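Local coordinates for protein Two-component system sensor histidine kinase (Bacteroides thetaiotaomicron, PDB 3OTT) that probably senses saccharides outside the cell through paired beta-propellers and a beta-sandwich, passing the signal to a histidine kinase, at residues L302-S307 / S684-N689; G335-G340 / L603-E608; L530-H535 / M539-K544; S570-T575 / G620-N625. One frame throughout, in Å; residues are numbered along the deposited sequence.

Interaction 1. Residues L302-S307 / S684-N689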
loop_
_atom_site.group_PDB
_atom_site.type_symbol
_atom_site.label_atom_id
_atom_site.label_comp_id
_atom_site.label_asym_id
_atom_site.label_seq_id
_atom_site.Cartn_x
_atom_site.Cartn_y
_atom_site.Cartn_z
ATOM N N LEU B 302 29.065 -8.748 11.603
ATOM C CA LEU B 302 27.632 -8.440 11.675
ATOM C C LEU B 302 27.493 -7.244 12.582
ATOM O O LEU B 302 27.998 -7.253 13.699
ATOM C CB LEU B 302 26.868 -9.633 12.252
ATOM C CG LEU B 302 25.452 -9.387 12.826
ATOM C CD1 LEU B 302 24.547 -8.739 11.816
ATOM C CD2 LEU B 302 24.813 -10.727 13.324
ATOM N N SER B 303 26.794 -6.223 12.133
ATOM C CA SER B 303 26.601 -5.051 12.974
ATOM C C SER B 303 25.096 -4.953 13.369
ATOM O O SER B 303 24.226 -4.638 12.554
ATOM C CB SER B 303 27.123 -3.813 12.208
ATOM O OG SER B 303 26.681 -2.607 12.779
ATOM N N ARG B 304 24.789 -5.260 14.609
ATOM C CA ARG B 304 23.421 -5.255 15.034
ATOM C C ARG B 304 22.830 -3.830 15.121
ATOM O O ARG B 304 23.508 -2.839 15.549
ATOM C CB ARG B 304 23.298 -5.930 16.362
ATOM C CG ARG B 304 23.556 -7.397 16.314
ATOM C CD ARG B 304 23.584 -7.900 17.719
ATOM N NE ARG B 304 23.588 -9.336 17.669
ATOM C CZ ARG B 304 24.691 -10.067 17.763
ATOM N NH1 ARG B 304 25.867 -9.438 17.929
ATOM N NH2 ARG B 304 24.614 -11.407 17.691
ATOM N N TYR B 305 21.570 -3.733 14.705
ATOM C CA TYR B 305 20.849 -2.475 14.767
ATOM C C TYR B 305 20.263 -2.180 16.164
ATOM O O TYR B 305 19.599 -3.029 16.797
ATOM C CB TYR B 305 19.751 -2.429 13.715
ATOM C CG TYR B 305 19.197 -1.053 13.545
ATOM C CD1 TYR B 305 20.003 -0.021 13.031
ATOM C CD2 TYR B 305 17.886 -0.758 13.910
ATOM C CE1 TYR B 305 19.523 1.260 12.877
ATOM C CE2 TYR B 305 17.382 0.567 13.750
ATOM C CZ TYR B 305 18.215 1.549 13.235
ATOM O OH TYR B 305 17.763 2.834 13.084
ATOM N N ASN B 306 20.553 -0.960 16.626
ATOM C CA ASN B 306 19.929 -0.380 17.833
ATOM C C ASN B 306 19.064 0.796 17.439
ATOM O O ASN B 306 19.463 1.594 16.584
ATOM C CB ASN B 306 20.970 0.103 18.864
ATOM C CG ASN B 306 20.358 0.339 20.252
ATOM O OD1 ASN B 306 19.619 -0.516 20.758
ATOM N ND2 ASN B 306 20.674 1.493 20.874
ATOM N N SER B 307 17.898 0.892 18.083
ATOM C CA SER B 307 16.961 1.992 17.889
ATOM C C SER B 307 17.032 2.856 19.135
ATOM O O SER B 307 17.039 2.318 20.245
ATOM C CB SER B 307 15.540 1.453 17.697
ATOM O OG SER B 307 15.519 0.230 16.965
ATOM N N SER B 684 19.301 -9.848 15.804
ATOM C CA SER B 684 19.379 -8.531 16.410
ATOM C C SER B 684 19.665 -8.509 17.913
ATOM O O SER B 684 19.628 -7.448 18.515
ATOM C CB SER B 684 18.117 -7.742 16.090
ATOM O OG SER B 684 17.896 -7.706 14.679
ATOM N N LEU B 685 20.016 -9.640 18.510
ATOM C CA LEU B 685 19.966 -9.768 19.975
ATOM C C LEU B 685 21.339 -9.786 20.619
ATOM O O LEU B 685 22.213 -10.499 20.174
ATOM C CB LEU B 685 19.246 -11.073 20.344
ATOM C CG LEU B 685 17.740 -11.169 20.098
ATOM C CD1 LEU B 685 17.099 -12.436 20.727
ATOM C CD2 LEU B 685 17.125 -9.920 20.681
ATOM N N ASP B 686 21.549 -9.003 21.667
ATOM C CA ASP B 686 22.735 -9.223 22.486
ATOM C C ASP B 686 22.587 -10.602 23.156
ATOM O O ASP B 686 23.294 -11.550 22.788
ATOM C CB ASP B 686 22.929 -8.053 23.474
ATOM C CG ASP B 686 23.440 -6.755 22.763
ATOM O OD1 ASP B 686 23.774 -6.806 21.539
ATOM O OD2 ASP B 686 23.517 -5.693 23.419
ATOM N N GLU B 687 21.593 -10.759 24.026
ATOM C CA GLU B 687 21.354 -12.037 24.705
ATOM C C GLU B 687 20.356 -12.885 23.925
ATOM O O GLU B 687 19.361 -12.347 23.454
ATOM C CB GLU B 687 20.812 -11.804 26.143
ATOM C CG GLU B 687 21.665 -10.900 27.079
ATOM C CD GLU B 687 21.262 -10.983 28.581
ATOM O OE1 GLU B 687 20.055 -11.192 28.900
ATOM O OE2 GLU B 687 22.154 -10.839 29.452
ATOM N N LYS B 688 20.606 -14.198 23.805
ATOM C CA LYS B 688 19.656 -15.132 23.190
ATOM C C LYS B 688 18.439 -15.394 24.080
ATOM O O LYS B 688 18.497 -15.233 25.264
ATOM C CB LYS B 688 20.303 -16.482 22.943
ATOM C CG LYS B 688 21.595 -16.474 22.166
ATOM C CD LYS B 688 21.391 -16.416 20.690
ATOM C CE LYS B 688 22.561 -17.095 19.997
ATOM N NZ LYS B 688 23.692 -16.200 19.868
ATOM N N ASN B 689 17.341 -15.852 23.516
ATOM C CA ASN B 689 16.220 -16.289 24.327
ATOM C C ASN B 689 16.450 -17.719 24.945
ATOM O O ASN B 689 17.372 -18.435 24.557
ATOM C CB ASN B 689 14.958 -16.245 23.480
ATOM C CG ASN B 689 14.540 -14.807 23.131
ATOM O OD1 ASN B 689 14.419 -13.966 24.003
ATOM N ND2 ASN B 689 14.327 -14.539 21.852
#

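Interaction 2. Residues G335-G340 / L603-E608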
loop_
_atom_site.group_PDB
_atom_site.type_symbol
_atom_site.label_atom_id
_atom_site.label_comp_id
_atom_site.label_asym_id
_atom_site.label_seq_id
_atom_site.Cartn_x
_atom_site.Cartn_y
_atom_site.Cartn_z
ATOM N N GLY B 335 -8.813 -8.952 24.724
ATOM C CA GLY B 335 -7.487 -8.965 24.142
ATOM C C GLY B 335 -7.357 -8.264 22.804
ATOM O O GLY B 335 -6.246 -8.171 22.260
ATOM N N PHE B 336 -8.456 -7.715 22.290
ATOM C CA PHE B 336 -8.388 -6.944 21.049
ATOM C C PHE B 336 -7.668 -5.631 21.320
ATOM O O PHE B 336 -7.923 -4.982 22.323
ATOM C CB PHE B 336 -9.776 -6.647 20.456
ATOM C CG PHE B 336 -10.497 -7.871 19.898
ATOM C CD1 PHE B 336 -10.149 -8.397 18.657
ATOM C CD2 PHE B 336 -11.540 -8.485 20.622
ATOM C CE1 PHE B 336 -10.827 -9.545 18.126
ATOM C CE2 PHE B 336 -12.236 -9.613 20.104
ATOM C CZ PHE B 336 -11.871 -10.142 18.864
ATOM N N TYR B 337 -6.807 -5.221 20.399
ATOM C CA TYR B 337 -6.247 -3.892 20.484
ATOM C C TYR B 337 -7.136 -2.967 19.704
ATOM O O TYR B 337 -7.690 -3.377 18.703
ATOM C CB TYR B 337 -4.839 -3.872 19.888
ATOM C CG TYR B 337 -3.871 -4.718 20.656
ATOM C CD1 TYR B 337 -3.742 -6.089 20.415
ATOM C CD2 TYR B 337 -3.053 -4.133 21.624
ATOM C CE1 TYR B 337 -2.795 -6.854 21.147
ATOM C CE2 TYR B 337 -2.154 -4.858 22.330
ATOM C CZ TYR B 337 -2.017 -6.206 22.105
ATOM O OH TYR B 337 -1.076 -6.864 22.867
ATOM N N TRP B 338 -7.274 -1.725 20.183
ATOM C CA TRP B 338 -8.087 -0.722 19.542
ATOM C C TRP B 338 -7.285 0.575 19.521
ATOM O O TRP B 338 -7.142 1.242 20.562
ATOM C CB TRP B 338 -9.354 -0.474 20.335
ATOM C CG TRP B 338 -10.344 -1.596 20.369
ATOM C CD1 TRP B 338 -10.496 -2.549 21.347
ATOM C CD2 TRP B 338 -11.377 -1.832 19.418
ATOM N NE1 TRP B 338 -11.539 -3.392 21.035
ATOM C CE2 TRP B 338 -12.092 -2.975 19.850
ATOM C CE3 TRP B 338 -11.737 -1.219 18.211
ATOM C CZ2 TRP B 338 -13.202 -3.458 19.157
ATOM C CZ3 TRP B 338 -12.783 -1.709 17.526
ATOM C CH2 TRP B 338 -13.532 -2.809 18.008
ATOM N N PHE B 339 -6.780 0.896 18.328
ATOM C CA PHE B 339 -5.898 2.017 18.109
ATOM C C PHE B 339 -6.626 2.938 17.118
ATOM O O PHE B 339 -6.873 2.568 15.946
ATOM C CB PHE B 339 -4.625 1.513 17.477
ATOM C CG PHE B 339 -3.646 0.907 18.453
ATOM C CD1 PHE B 339 -4.067 0.410 19.687
ATOM C CD2 PHE B 339 -2.291 0.818 18.111
ATOM C CE1 PHE B 339 -3.163 -0.129 20.571
ATOM C CE2 PHE B 339 -1.377 0.269 18.987
ATOM C CZ PHE B 339 -1.834 -0.212 20.249
ATOM N N GLY B 340 -6.984 4.129 17.601
ATOM C CA GLY B 340 -7.788 5.088 16.800
ATOM C C GLY B 340 -7.217 6.498 16.909
ATOM O O GLY B 340 -6.402 6.820 17.809
ATOM N N LEU B 603 -0.173 3.930 25.967
ATOM C CA LEU B 603 -0.898 2.831 26.606
ATOM C C LEU B 603 0.065 1.860 27.275
ATOM O O LEU B 603 0.961 1.274 26.623
ATOM C CB LEU B 603 -1.747 2.051 25.584
ATOM C CG LEU B 603 -2.505 0.760 26.062
ATOM C CD1 LEU B 603 -3.661 1.075 27.031
ATOM C CD2 LEU B 603 -3.048 -0.086 24.931
ATOM N N PHE B 604 -0.122 1.674 28.581
ATOM C CA PHE B 604 0.566 0.626 29.302
ATOM C C PHE B 604 -0.242 -0.667 29.277
ATOM O O PHE B 604 -1.373 -0.675 29.735
ATOM C CB PHE B 604 0.730 1.051 30.749
ATOM C CG PHE B 604 1.427 0.028 31.603
ATOM C CD1 PHE B 604 2.563 -0.632 31.152
ATOM C CD2 PHE B 604 0.951 -0.261 32.893
ATOM C CE1 PHE B 604 3.223 -1.618 31.972
ATOM C CE2 PHE B 604 1.597 -1.234 33.700
ATOM C CZ PHE B 604 2.716 -1.916 33.216
ATOM N N ASP B 605 0.339 -1.750 28.755
ATOM C CA ASP B 605 -0.261 -3.104 28.841
ATOM C C ASP B 605 0.417 -3.923 29.949
ATOM O O ASP B 605 1.543 -4.385 29.770
ATOM C CB ASP B 605 -0.174 -3.882 27.516
ATOM C CG ASP B 605 -1.047 -5.208 27.528
ATOM O OD1 ASP B 605 -2.055 -5.338 28.294
ATOM O OD2 ASP B 605 -0.729 -6.110 26.721
ATOM N N PRO B 606 -0.266 -4.100 31.092
ATOM C CA PRO B 606 0.343 -4.795 32.225
ATOM C C PRO B 606 0.649 -6.260 31.921
ATOM O O PRO B 606 1.637 -6.773 32.423
ATOM C CB PRO B 606 -0.715 -4.679 33.341
ATOM C CG PRO B 606 -1.607 -3.612 32.948
ATOM C CD PRO B 606 -1.612 -3.606 31.421
ATOM N N LYS B 607 -0.176 -6.917 31.102
ATOM C CA LYS B 607 0.072 -8.321 30.708
ATOM C C LYS B 607 1.402 -8.496 29.968
ATOM O O LYS B 607 2.198 -9.384 30.292
ATOM C CB LYS B 607 -1.071 -8.875 29.835
ATOM C CG LYS B 607 -2.434 -9.037 30.524
ATOM C CD LYS B 607 -3.533 -9.363 29.480
ATOM C CE LYS B 607 -4.746 -10.079 30.115
ATOM N NZ LYS B 607 -5.717 -9.111 30.723
ATOM N N GLU B 608 1.652 -7.664 28.964
ATOM C CA GLU B 608 2.871 -7.860 28.169
ATOM C C GLU B 608 4.061 -7.108 28.744
ATOM O O GLU B 608 5.116 -7.050 28.122
ATOM C CB GLU B 608 2.645 -7.468 26.703
ATOM C CG GLU B 608 1.497 -8.196 26.005
ATOM C CD GLU B 608 1.766 -9.665 25.718
ATOM O OE1 GLU B 608 2.965 -10.075 25.634
ATOM O OE2 GLU B 608 0.751 -10.413 25.567
#

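Interaction 3. Residues L530-H535 / M539-K544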
loop_
_atom_site.group_PDB
_atom_site.type_symbol
_atom_site.label_atom_id
_atom_site.label_comp_id
_atom_site.label_asym_id
_atom_site.label_seq_id
_atom_site.Cartn_x
_atom_site.Cartn_y
_atom_site.Cartn_z
ATOM N N LEU B 530 -4.484 12.448 41.838
ATOM C CA LEU B 530 -4.747 13.043 40.503
ATOM C C LEU B 530 -3.529 13.700 39.926
ATOM O O LEU B 530 -2.832 14.423 40.607
ATOM C CB LEU B 530 -5.811 14.119 40.591
ATOM C CG LEU B 530 -7.296 13.846 40.396
ATOM C CD1 LEU B 530 -7.626 12.479 40.810
ATOM C CD2 LEU B 530 -8.105 14.834 41.201
ATOM N N TRP B 531 -3.337 13.550 38.633
ATOM C CA TRP B 531 -2.242 14.209 37.945
ATOM C C TRP B 531 -2.814 15.183 36.919
ATOM O O TRP B 531 -3.638 14.779 36.044
ATOM C CB TRP B 531 -1.336 13.147 37.298
ATOM C CG TRP B 531 -0.603 12.326 38.338
ATOM C CD1 TRP B 531 -1.084 11.280 39.011
ATOM C CD2 TRP B 531 0.719 12.560 38.839
ATOM N NE1 TRP B 531 -0.139 10.789 39.905
ATOM C CE2 TRP B 531 0.977 11.572 39.819
ATOM C CE3 TRP B 531 1.717 13.514 38.549
ATOM C CZ2 TRP B 531 2.211 11.472 40.490
ATOM C CZ3 TRP B 531 2.921 13.433 39.212
ATOM C CH2 TRP B 531 3.170 12.415 40.177
ATOM N N VAL B 532 -2.407 16.456 37.039
ATOM C CA VAL B 532 -2.795 17.504 36.099
ATOM C C VAL B 532 -1.585 17.971 35.255
ATOM O O VAL B 532 -0.494 18.257 35.766
ATOM C CB VAL B 532 -3.446 18.732 36.816
ATOM C CG1 VAL B 532 -4.061 19.762 35.760
ATOM C CG2 VAL B 532 -4.570 18.301 37.786
ATOM N N GLY B 533 -1.776 18.047 33.950
ATOM C CA GLY B 533 -0.698 18.432 33.068
ATOM C C GLY B 533 -0.965 19.851 32.652
ATOM O O GLY B 533 -2.128 20.240 32.413
ATOM N N PHE B 534 0.105 20.631 32.622
ATOM C CA PHE B 534 0.091 21.952 32.056
ATOM C C PHE B 534 1.410 22.179 31.299
ATOM O O PHE B 534 2.330 21.316 31.295
ATOM C CB PHE B 534 -0.118 23.025 33.151
ATOM C CG PHE B 534 0.823 22.911 34.336
ATOM C CD1 PHE B 534 2.073 23.521 34.315
ATOM C CD2 PHE B 534 0.432 22.238 35.495
ATOM C CE1 PHE B 534 2.947 23.446 35.415
ATOM C CE2 PHE B 534 1.288 22.166 36.625
ATOM C CZ PHE B 534 2.545 22.746 36.569
ATOM N N HIS B 535 1.510 23.347 30.683
ATOM C CA HIS B 535 2.702 23.726 29.940
ATOM C C HIS B 535 3.943 23.686 30.794
ATOM O O HIS B 535 4.136 24.557 31.623
ATOM C CB HIS B 535 2.527 25.099 29.231
ATOM C CG HIS B 535 1.797 24.988 27.931
ATOM N ND1 HIS B 535 0.476 24.575 27.852
ATOM C CD2 HIS B 535 2.211 25.171 26.654
ATOM C CE1 HIS B 535 0.103 24.533 26.585
ATOM N NE2 HIS B 535 1.133 24.907 25.838
ATOM N N MET B 539 1.135 18.626 38.171
ATOM C CA MET B 539 0.721 18.862 39.527
ATOM C C MET B 539 0.069 17.565 40.024
ATOM O O MET B 539 -0.831 16.996 39.324
ATOM C CB MET B 539 -0.332 19.979 39.568
ATOM C CG MET B 539 -1.045 20.137 40.922
ATOM S SD MET B 539 -1.817 21.800 41.182
ATOM C CE MET B 539 -3.417 21.264 41.071
ATOM N N ARG B 540 0.491 17.131 41.215
ATOM C CA ARG B 540 -0.093 15.962 41.854
ATOM C C ARG B 540 -1.042 16.412 42.952
ATOM O O ARG B 540 -0.663 17.151 43.812
ATOM C CB ARG B 540 1.001 15.072 42.439
ATOM C CG ARG B 540 0.457 13.778 43.007
ATOM C CD ARG B 540 1.541 12.886 43.640
ATOM N NE ARG B 540 2.087 13.593 44.792
ATOM C CZ ARG B 540 3.227 13.302 45.416
ATOM N NH1 ARG B 540 4.019 12.308 45.033
ATOM N NH2 ARG B 540 3.585 14.036 46.423
ATOM N N ILE B 541 -2.269 15.933 42.921
ATOM C CA ILE B 541 -3.306 16.333 43.833
ATOM C C ILE B 541 -3.784 15.142 44.654
ATOM O O ILE B 541 -4.075 14.093 44.095
ATOM C CB ILE B 541 -4.499 16.863 43.047
ATOM C CG1 ILE B 541 -4.126 18.186 42.373
ATOM C CG2 ILE B 541 -5.735 17.100 43.942
ATOM C CD1 ILE B 541 -5.107 18.586 41.250
ATOM N N ASN B 542 -3.882 15.308 45.965
ATOM C CA ASN B 542 -4.521 14.281 46.779
ATOM C C ASN B 542 -5.972 14.697 47.146
ATOM O O ASN B 542 -6.183 15.643 47.888
ATOM C CB ASN B 542 -3.646 13.929 47.992
ATOM C CG ASN B 542 -4.276 12.860 48.909
ATOM O OD1 ASN B 542 -5.470 12.499 48.802
ATOM N ND2 ASN B 542 -3.466 12.379 49.842
ATOM N N PRO B 543 -6.973 13.977 46.610
ATOM C CA PRO B 543 -8.343 14.451 46.703
ATOM C C PRO B 543 -8.936 14.219 48.070
ATOM O O PRO B 543 -9.981 14.779 48.351
ATOM C CB PRO B 543 -9.094 13.587 45.649
ATOM C CG PRO B 543 -8.071 12.753 44.985
ATOM C CD PRO B 543 -6.880 12.698 45.868
ATOM N N LYS B 544 -8.285 13.418 48.933
ATOM C CA LYS B 544 -8.721 13.311 50.328
ATOM C C LYS B 544 -8.714 14.625 51.073
ATOM O O LYS B 544 -9.648 14.934 51.798
ATOM C CB LYS B 544 -7.892 12.283 51.129
ATOM C CG LYS B 544 -8.141 10.828 50.745
ATOM C CD LYS B 544 -7.197 9.870 51.471
ATOM C CE LYS B 544 -7.214 8.483 50.762
ATOM N NZ LYS B 544 -8.450 7.724 51.157
#

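Interaction 4. Residues S570-T575 / G620-N625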
loop_
_atom_site.group_PDB
_atom_site.type_symbol
_atom_site.label_atom_id
_atom_site.label_comp_id
_atom_site.label_asym_id
_atom_site.label_seq_id
_atom_site.Cartn_x
_atom_site.Cartn_y
_atom_site.Cartn_z
ATOM N N SER B 570 5.695 4.938 37.963
ATOM C CA SER B 570 5.981 6.163 37.273
ATOM C C SER B 570 4.767 6.723 36.546
ATOM O O SER B 570 3.778 6.018 36.300
ATOM C CB SER B 570 7.114 5.904 36.272
ATOM O OG SER B 570 8.268 5.432 36.970
ATOM N N ILE B 571 4.864 7.994 36.174
ATOM C CA ILE B 571 4.043 8.482 35.099
ATOM C C ILE B 571 4.818 8.884 33.825
ATOM O O ILE B 571 5.819 9.602 33.890
ATOM C CB ILE B 571 3.042 9.569 35.569
ATOM C CG1 ILE B 571 2.483 10.258 34.329
ATOM C CG2 ILE B 571 3.717 10.594 36.405
ATOM C CD1 ILE B 571 1.246 11.080 34.598
ATOM N N TRP B 572 4.353 8.414 32.657
ATOM C CA TRP B 572 5.001 8.778 31.378
ATOM C C TRP B 572 4.288 9.950 30.764
ATOM O O TRP B 572 3.091 9.943 30.671
ATOM C CB TRP B 572 5.016 7.612 30.368
ATOM C CG TRP B 572 5.980 6.490 30.743
ATOM C CD1 TRP B 572 6.352 6.113 32.026
ATOM C CD2 TRP B 572 6.659 5.595 29.847
ATOM N NE1 TRP B 572 7.251 5.055 31.960
ATOM C CE2 TRP B 572 7.438 4.708 30.645
ATOM C CE3 TRP B 572 6.663 5.429 28.462
ATOM C CZ2 TRP B 572 8.242 3.710 30.095
ATOM C CZ3 TRP B 572 7.480 4.410 27.900
ATOM C CH2 TRP B 572 8.245 3.568 28.726
ATOM N N VAL B 573 5.056 10.927 30.298
ATOM C CA VAL B 573 4.519 12.189 29.803
ATOM C C VAL B 573 5.152 12.503 28.463
ATOM O O VAL B 573 6.360 12.761 28.367
ATOM C CB VAL B 573 4.781 13.343 30.810
ATOM C CG1 VAL B 573 4.017 14.635 30.383
ATOM C CG2 VAL B 573 4.320 12.956 32.166
ATOM N N SER B 574 4.332 12.451 27.426
ATOM C CA SER B 574 4.758 12.739 26.073
ATOM C C SER B 574 4.473 14.209 25.777
ATOM O O SER B 574 3.380 14.691 26.066
ATOM C CB SER B 574 3.980 11.865 25.119
ATOM O OG SER B 574 4.382 12.172 23.817
ATOM N N THR B 575 5.475 14.926 25.283
ATOM C CA THR B 575 5.353 16.338 25.020
ATOM C C THR B 575 5.931 16.600 23.629
ATOM O O THR B 575 6.589 15.742 23.036
ATOM C CB THR B 575 6.252 17.213 25.936
ATOM O OG1 THR B 575 7.636 16.989 25.587
ATOM C CG2 THR B 575 6.046 16.942 27.415
ATOM N N GLY B 620 5.172 3.203 18.558
ATOM C CA GLY B 620 6.345 2.536 19.142
ATOM C C GLY B 620 5.922 1.542 20.209
ATOM O O GLY B 620 4.830 1.617 20.778
ATOM N N ILE B 621 6.795 0.599 20.482
ATOM C CA ILE B 621 6.594 -0.325 21.581
ATOM C C ILE B 621 7.873 -0.283 22.351
ATOM O O ILE B 621 8.954 -0.272 21.758
ATOM C CB ILE B 621 6.403 -1.759 21.121
ATOM C CG1 ILE B 621 5.279 -1.869 20.093
ATOM C CG2 ILE B 621 6.100 -2.657 22.304
ATOM C CD1 ILE B 621 5.163 -3.311 19.500
ATOM N N SER B 622 7.753 -0.282 23.664
ATOM C CA SER B 622 8.894 -0.186 24.533
ATOM C C SER B 622 8.575 -0.982 25.795
ATOM O O SER B 622 7.422 -1.014 26.227
ATOM C CB SER B 622 9.149 1.284 24.853
ATOM O OG SER B 622 10.216 1.461 25.765
ATOM N N HIS B 623 9.579 -1.650 26.363
ATOM C CA HIS B 623 9.468 -2.142 27.737
ATOM C C HIS B 623 9.310 -0.978 28.713
ATOM O O HIS B 623 9.752 0.128 28.446
ATOM C CB HIS B 623 10.720 -2.906 28.157
ATOM C CG HIS B 623 10.982 -4.152 27.380
ATOM N ND1 HIS B 623 12.194 -4.398 26.763
ATOM C CD2 HIS B 623 10.209 -5.239 27.142
ATOM C CE1 HIS B 623 12.155 -5.584 26.179
ATOM N NE2 HIS B 623 10.960 -6.112 26.390
ATOM N N SER B 624 8.724 -1.265 29.864
ATOM C CA SER B 624 8.545 -0.295 30.942
ATOM C C SER B 624 9.819 0.238 31.556
ATOM O O SER B 624 9.897 1.415 31.944
ATOM C CB SER B 624 7.737 -0.952 32.022
ATOM O OG SER B 624 6.471 -1.188 31.462
ATOM N N ASN B 625 10.819 -0.629 31.639
ATOM C CA ASN B 625 12.053 -0.306 32.369
ATOM C C ASN B 625 13.253 0.005 31.491
ATOM O O ASN B 625 14.394 -0.279 31.892
ATOM C CB ASN B 625 12.410 -1.449 33.322
ATOM C CG ASN B 625 12.708 -2.746 32.592
ATOM O OD1 ASN B 625 12.488 -2.852 31.376
ATOM N ND2 ASN B 625 13.206 -3.755 33.336
HETATM O O HOH W 1 8.645 3.413 33.645
#

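Interaction 1. Residues L302-S307 / S684-N689
Arg304 reaches across to the loop of Ser684, Leu685 and Asp686, and this single long side chain makes most of the contact. Its CG stands opposite the carbonyl carbon (chi1 -69°) and the chain then runs extended as far as NE, which takes its aliphatic part alongside the loop backbone. Arg304 CD packs 4.0 Å from the carbonyl carbon C of Ser684. The guanidinium offers a face, not an N-H, to the carbonyl of Leu685: Arg304 NE and Leu685 O are 3.1 Å apart, but the angle is too poor for a hydrogen bond. The N-H of NE turns instead to the carbonyl O of Tyr683, the residue preceding Ser684 in the same loop, in a weak hydrogen bond. Asp686 comes to the methylene rather than the charge, with OD1 4.0 Å from Arg304 CD and 4.6 Å from NE. The side chain of Ser684 leaves the other way, its OG hydrogen-bonded to Glu289 and Asn291 of the first propeller. Glu289 also lines the site of the bound hexatantalum dodecabromide. With an alanine at the arginine's place, the Tyr683 carbonyl would probably lose its weak donor and a gap would open beside the Ser684-Leu685 backbone. The contact joins the linker leaving the first propeller to a loop of the Y_Y_Y domain that ends this extracellular part. Its chemistry is that of a surface interface: the guanidinium lays one face on Leu685 O, CD runs along the Ser684 backbone, and the carboxylate of Asp686 probably adds a loose electrostatic pull without a salt bridge.

Interaction 2. Residues G335-G340 / L603-E608
Tyr337 faces Asp605 and Phe339 faces Leu603 across two strands that run in opposite directions but belong to different sheets. The CA atoms of Tyr337 and Asp605 are 10.3 Å apart and those of Phe339 and Leu603 9.9 Å, a spacing filled by side chains instead of backbone hydrogen bonds. This is how neighbouring blades of a beta-propeller pack face to face: 337-341 is the second strand of its blade, and 601-605 lies at one end of the sheet that closes the second propeller.

At the apolar end, CD2 of Leu603 approaches CE1 of Phe339 obliquely at 4.4 Å. Around this loose pair the Phe339 ring also meets Phe348 and Phe619 edge to face, while Leu603 rests on Leu329. At the polar end, Tyr337 and Asp605 cross at about a right angle, with ring and carboxylate planes 82° apart. The CG of Asp605 lies opposite its own backbone N (chi1 -169°), which sends the carboxylate into the space between the blades. Its OD2 stops 3.9 Å from Tyr337 OH, too far for a hydrogen bond, and is taken by Arg331 NH1 in a salt bridge. Glu608, in the turn beyond the strand, brings CG to within 4.3 Å of the same hydroxyl.

Chemically, the interface grades from an aromatic and aliphatic cluster to the buried carboxylate of Asp605, with exposed Glu608 at the rim. Because Asp605 is satisfied by Arg331, from the adjoining strand 326-331, it probably stays ionised there. Tyr337 meets this carboxylate by contact alone, and it is the neighbouring Arg331 that bonds it to the opposing blade.

Interaction 3. Residues L530-H535 / M539-K544
One face of the Trp531 indole is covered by the aliphatic chain of Arg540. Arg540 CB sits 4.0 Å from the centroid of the six-membered ring and only 7° off its normal, a CH-pi contact, and CD continues to 3.5 Å from CZ2. The two side chains lie side by side, but the guanidinium turns steeply away, its plane 76° from the ring, and its NH1 binds the carbonyls of Arg584 and Lys585. The indole NE1 is held by Asp525. Phe534 CG sits between its own backbone N and carbonyl carbon (chi1 51°), and the side chain crosses that of Met539 at about a right angle, with Phe534 CE2 4.0 Å from Met539 CB.

On the sheet face opposite Trp531 and Arg540, Val532 CG2 presses on Ile541 CD1 at 3.5 Å, and Leu530 packs on Ile541 and Pro543. The backbones pair twice: Leu530 N bonds Ile541 O and Ile541 N bonds Leu530 O, both at 2.8 Å, while Val532 and Met539 exchange a second such pair. Trp531 with Arg540 is the non-hydrogen-bonded pair between. The strand ends in an Asx turn, Asn542 OD1 accepting from Lys544 N.

This is a tight antiparallel beta hairpin, the two middle strands of a four-stranded propeller blade.

Interaction 4. Residues S570-T575 / G620-N625
Trp572 reaches Ser622, His623 and Ser624 in the next blade, the one side chain of 570-575 to do so. Its neighbours on the strand, Ile571 before it and Val573 after it, turn to their own blade and pack on Met564 and Ile582, and the rest of the strand stays there too. The indole CG lies opposite the carbonyl carbon (chi1 -71°), and the ring comes edge-on to the other segment. Trp572 CZ2 meets Ser624 O at 3.4 Å, close to the ring plane, and CH2 meets His623 O at 3.8 Å. A water, also in plane, accepts from Trp572 NE1 at 2.7 Å and donates to Ser624 O at 2.9 Å. Ser622 OG stands 4.1 Å from Trp572 CH2 and gives its hydrogen to His623 O at 3.0 Å.

A leucine replacing the tryptophan is likely to leave the bridging water without its donor and the carbonyls of His623 and Ser624 without the ring edge.

The indole rim, probably slightly positive, faces the carbonyl oxygens, which may favour this approach; the firm polar link between the blades is the water, which converts the N-H into an indirect bond to Ser624.

Overall arrangement
Interactions 2, 3 and 4 lie in the second of two seven-bladed propellers, whereas interaction 1 sits where the first propeller's exit meets the Y_Y_Y domain. Along the chain, interaction 1 encloses all the others; interaction 3 falls inside the loop closed by interaction 2, whose segments alternate with those of interaction 4. Interactions 2 and 4 share the sheet containing 601-605 and 618-623, which strand 310-313 completes, closing the propeller ring. Their centres are 14 Å apart and Phe604 touches Ser624. Trp531 of interaction 3 meets Ile571 of interaction 4, centres 19 Å apart. Packing thus passes from blade to blade, while interaction 1, whose centre is 22 Å from that of interaction 4, links domains of the extracellular sensor.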